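Local coordinates for protein acetyltransferase, GNAT family (Streptococcus pneumoniae, PDB 2I79) that binds acetyl coenzyme A and probably transfers its acetyl group to an acceptor substrate, at residues E44-E47 with I48-K52; E110-E113 with W114-S118. One frame throughout, in Å; residues are numbered along the deposited sequence.

Interaction 1 lies within helix 43-55 and interaction 2 near the C-terminal end of helix 103-117. Both are local contacts along a single helix. Their centres are 22 Å apart, and their nearest atoms are about 9 Å apart. Helix 103-117 is the crossover of a beta-alpha-beta unit between strands 87-94 and 123-129 and packs on the central mixed sheet. Helix 43-55 packs beside helix 15-26. Neither contact is at the bound acetyl coenzyme A: the side chain of F49 is about 13 Å from it and that of A111 about 10 Å. The two contacts thus belong to separate helices of one acetyltransferase fold.

Interaction 1. Residues E44-E47 with I48-K52; sequences EEME and IFLNK
The ring of F49 meets the sulfur of M46 obliquely. M46 SD is 3.7 Å from F49 CD2. The sulfur is 4.9 Å from the ring centroid, 63° off the ring normal, which makes this a Met-aromatic contact. The two side chains lie side by side and point the same way. Both have CG anti to the backbone N (chi1 -180° in M46, 176° in F49), which sends them off the helix in company. The M46 chain then bends at chi2 and chi3.

L50, one turn after M46, crosses it at a slant. M46 CG is 3.9 Å from L50 CD1. L50 CG also rests on the backbone, 3.4 Å from M46 O. L50 N donates to M46 O at 2.8 Å. N51 N donates to E47 O at 3.0 Å. The bonds from I48 to E44 O and from F49 to E45 O are weak. The side-chain ND2 of N51 is also 3.0 Å from E47 O, but the angle is too poor for a hydrogen bond.

M46 and L50 are buried, and both also touch L18 of helix 15-26. E44, E45, E47, I48 and N51 lie on exposed parts of the helix. The chemistry is therefore divided: M46 and L50 pack their apolar side chains on helix 15-26, while the exposed part is mainly carboxylates and the N51 amide, with I48 among them.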
# COMPACT_ATOMS: atom_id res chain seq x y z
N GLU A 44 2.29 11.69 21.01
CA GLU A 44 0.99 12.35 20.78
C GLU A 44 0.37 11.91 19.47
O GLU A 44 -0.82 11.51 19.43
CB GLU A 44 1.17 13.87 20.86
CG GLU A 44 1.61 14.37 22.30
CD GLU A 44 3.06 13.96 22.77
OE1 GLU A 44 4.01 13.82 21.93
OE2 GLU A 44 3.25 13.79 24.01
N GLU A 45 1.18 11.89 18.41
CA GLU A 45 0.76 11.33 17.13
C GLU A 45 0.41 9.84 17.16
O GLU A 45 -0.48 9.38 16.42
CB GLU A 45 1.85 11.57 16.07
CG GLU A 45 2.00 13.04 15.64
CD GLU A 45 3.16 13.25 14.68
OE1 GLU A 45 4.17 12.50 14.79
OE2 GLU A 45 3.07 14.16 13.82
N MET A 46 1.11 9.06 17.98
CA MET A 46 0.78 7.64 18.08
C MET A 46 -0.60 7.45 18.72
O MET A 46 -1.33 6.55 18.35
CB MET A 46 1.85 6.86 18.84
CG MET A 46 1.52 5.37 18.95
SD MET A 46 1.57 4.47 17.37
CE MET A 46 3.33 4.44 17.09
N GLU A 47 -0.92 8.30 19.69
CA GLU A 47 -2.19 8.24 20.42
C GLU A 47 -3.39 8.36 19.44
O GLU A 47 -4.39 7.64 19.56
CB GLU A 47 -2.18 9.33 21.49
CG GLU A 47 -3.00 9.06 22.74
CD GLU A 47 -2.65 9.99 23.93
OE1 GLU A 47 -1.48 10.40 24.12
OE2 GLU A 47 -3.58 10.27 24.72
N ILE A 48 -3.28 9.23 18.44
CA ILE A 48 -4.24 9.32 17.33
C ILE A 48 -4.33 7.99 16.56
O ILE A 48 -5.39 7.34 16.50
CB ILE A 48 -3.86 10.51 16.38
CG1 ILE A 48 -4.11 11.85 17.10
CG2 ILE A 48 -4.63 10.42 15.03
CD1 ILE A 48 -3.26 13.03 16.60
N PHE A 49 -3.22 7.56 16.00
CA PHE A 49 -3.21 6.26 15.33
C PHE A 49 -3.93 5.18 16.17
O PHE A 49 -4.74 4.40 15.64
CB PHE A 49 -1.78 5.84 15.00
CG PHE A 49 -1.69 4.46 14.40
CD1 PHE A 49 -2.04 4.25 13.07
CD2 PHE A 49 -1.25 3.37 15.16
CE1 PHE A 49 -1.97 2.97 12.51
CE2 PHE A 49 -1.16 2.11 14.60
CZ PHE A 49 -1.52 1.90 13.27
N LEU A 50 -3.63 5.12 17.47
CA LEU A 50 -4.15 4.05 18.33
C LEU A 50 -5.67 4.15 18.56
O LEU A 50 -6.36 3.10 18.62
CB LEU A 50 -3.37 3.99 19.65
CG LEU A 50 -1.97 3.40 19.50
CD1 LEU A 50 -1.28 3.33 20.84
CD2 LEU A 50 -2.03 2.03 18.87
N ASN A 51 -6.19 5.37 18.68
CA ASN A 51 -7.64 5.60 18.73
C ASN A 51 -8.34 5.07 17.45
O ASN A 51 -9.33 4.32 17.53
CB ASN A 51 -7.97 7.10 18.98
CG ASN A 51 -7.59 7.58 20.41
OD1 ASN A 51 -7.80 6.86 21.39
ND2 ASN A 51 -7.04 8.79 20.52
N LYS A 52 -7.82 5.44 16.28
CA LYS A 52 -8.33 4.93 15.00
C LYS A 52 -8.38 3.40 14.91
O LYS A 52 -9.41 2.84 14.52
CB LYS A 52 -7.47 5.43 13.84
CG LYS A 52 -7.92 6.74 13.25
CD LYS A 52 -7.12 7.06 11.98
CE LYS A 52 -7.35 8.50 11.51
NZ LYS A 52 -6.80 9.52 12.49

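Interaction 2. Residues E110-E113 with W114-S118; sequences EAIE and WAQAS
Four main-chain hydrogen bonds join E110-E113 to the residues after it. W114 N donates to E110 O at 3.0 Å. A115 N donates to A111 O at 2.9 Å. Q116 N reaches I112 O, with an N-H...O angle of 167°. A117 N completes the set on E113 O. Each carbonyl of E110-E113 thus accepts an N-H from four residues on, the regular alpha-helical pattern.

The pattern continues with S118 N, which donates to W114 O at 3.0 Å. The S118 hydroxyl turns back to the helix and gives a hydrogen bond to A115 O, OG to O 2.8 Å. Its chi1 of 75° brings OG to this carbonyl. OG also bonds with the backbone N atoms of I120 and L121, which ties the end of the helix to the chain leading into strand 123-129.

Side-chain contact within this part of helix 103-117 is modest. The Q116 amide passes obliquely by I112, with NE2 3.7 Å from I112 CG2. Q116 CG lies against I112 O at 3.2 Å. S118 CB lies over one face of the W114 indole, 4.2 Å above its plane and offset toward the rim.

A111, I112 and A115 are buried. A111 meets V74, while I112 and A115 meet L124, so this side of the crossover helix packs on the sheet. E113 and Q116 lie on the exposed side. The chemistry implies that main-chain pairing holds this part of the helix together, with the S118 hydroxyl linking A115 O to the backbone N atoms of I120 and L121.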
# COMPACT_ATOMS: atom_id res chain seq x y z
N GLU A 110 -3.27 -14.80 16.96
CA GLU A 110 -4.28 -13.94 17.54
C GLU A 110 -4.83 -12.94 16.52
O GLU A 110 -6.04 -12.64 16.49
CB GLU A 110 -3.74 -13.19 18.76
CG GLU A 110 -3.65 -14.06 20.01
CD GLU A 110 -4.88 -14.92 20.25
OE1 GLU A 110 -6.01 -14.39 20.19
OE2 GLU A 110 -4.72 -16.15 20.47
N ALA A 111 -3.93 -12.43 15.68
CA ALA A 111 -4.31 -11.49 14.65
C ALA A 111 -5.23 -12.18 13.66
O ALA A 111 -6.25 -11.63 13.27
CB ALA A 111 -3.06 -10.92 13.94
N ILE A 112 -4.87 -13.40 13.25
CA ILE A 112 -5.68 -14.17 12.29
C ILE A 112 -7.09 -14.48 12.84
O ILE A 112 -8.09 -14.40 12.13
CB ILE A 112 -4.98 -15.49 11.88
CG1 ILE A 112 -3.70 -15.21 11.07
CG2 ILE A 112 -5.94 -16.41 11.12
CD1 ILE A 112 -2.72 -16.44 10.95
N GLU A 113 -7.14 -14.84 14.12
CA GLU A 113 -8.39 -15.14 14.79
C GLU A 113 -9.28 -13.90 14.85
O GLU A 113 -10.48 -13.99 14.59
CB GLU A 113 -8.11 -15.61 16.21
CG GLU A 113 -8.82 -16.86 16.59
CD GLU A 113 -8.40 -17.33 17.97
OE1 GLU A 113 -7.82 -18.44 18.08
OE2 GLU A 113 -8.65 -16.55 18.94
N TRP A 114 -8.71 -12.74 15.20
CA TRP A 114 -9.45 -11.50 15.19
C TRP A 114 -9.97 -11.22 13.77
O TRP A 114 -11.13 -10.86 13.59
CB TRP A 114 -8.60 -10.32 15.72
CG TRP A 114 -9.37 -9.02 15.72
CD1 TRP A 114 -10.14 -8.53 16.74
CD2 TRP A 114 -9.49 -8.08 14.64
NE1 TRP A 114 -10.72 -7.35 16.37
CE2 TRP A 114 -10.34 -7.05 15.08
CE3 TRP A 114 -8.96 -8.01 13.35
CZ2 TRP A 114 -10.66 -5.96 14.29
CZ3 TRP A 114 -9.29 -6.93 12.56
CH2 TRP A 114 -10.13 -5.92 13.03
N ALA A 115 -9.11 -11.40 12.77
CA ALA A 115 -9.48 -11.08 11.41
C ALA A 115 -10.66 -11.93 10.97
O ALA A 115 -11.60 -11.43 10.36
CB ALA A 115 -8.28 -11.27 10.47
N GLN A 116 -10.61 -13.22 11.30
CA GLN A 116 -11.72 -14.15 11.08
C GLN A 116 -13.02 -13.70 11.75
O GLN A 116 -14.09 -13.70 11.12
CB GLN A 116 -11.33 -15.56 11.57
CG GLN A 116 -10.28 -16.25 10.69
CD GLN A 116 -9.64 -17.50 11.31
OE1 GLN A 116 -9.70 -17.72 12.53
NE2 GLN A 116 -9.01 -18.31 10.48
N ALA A 117 -12.95 -13.28 13.00
CA ALA A 117 -14.15 -12.91 13.73
C ALA A 117 -14.77 -11.58 13.27
O ALA A 117 -15.98 -11.37 13.42
CB ALA A 117 -13.86 -12.88 15.22
N SER A 118 -13.97 -10.70 12.68
CA SER A 118 -14.40 -9.34 12.34
C SER A 118 -15.61 -9.28 11.40
O SER A 118 -16.36 -8.30 11.42
CB SER A 118 -13.25 -8.54 11.72
OG SER A 118 -13.01 -8.96 10.38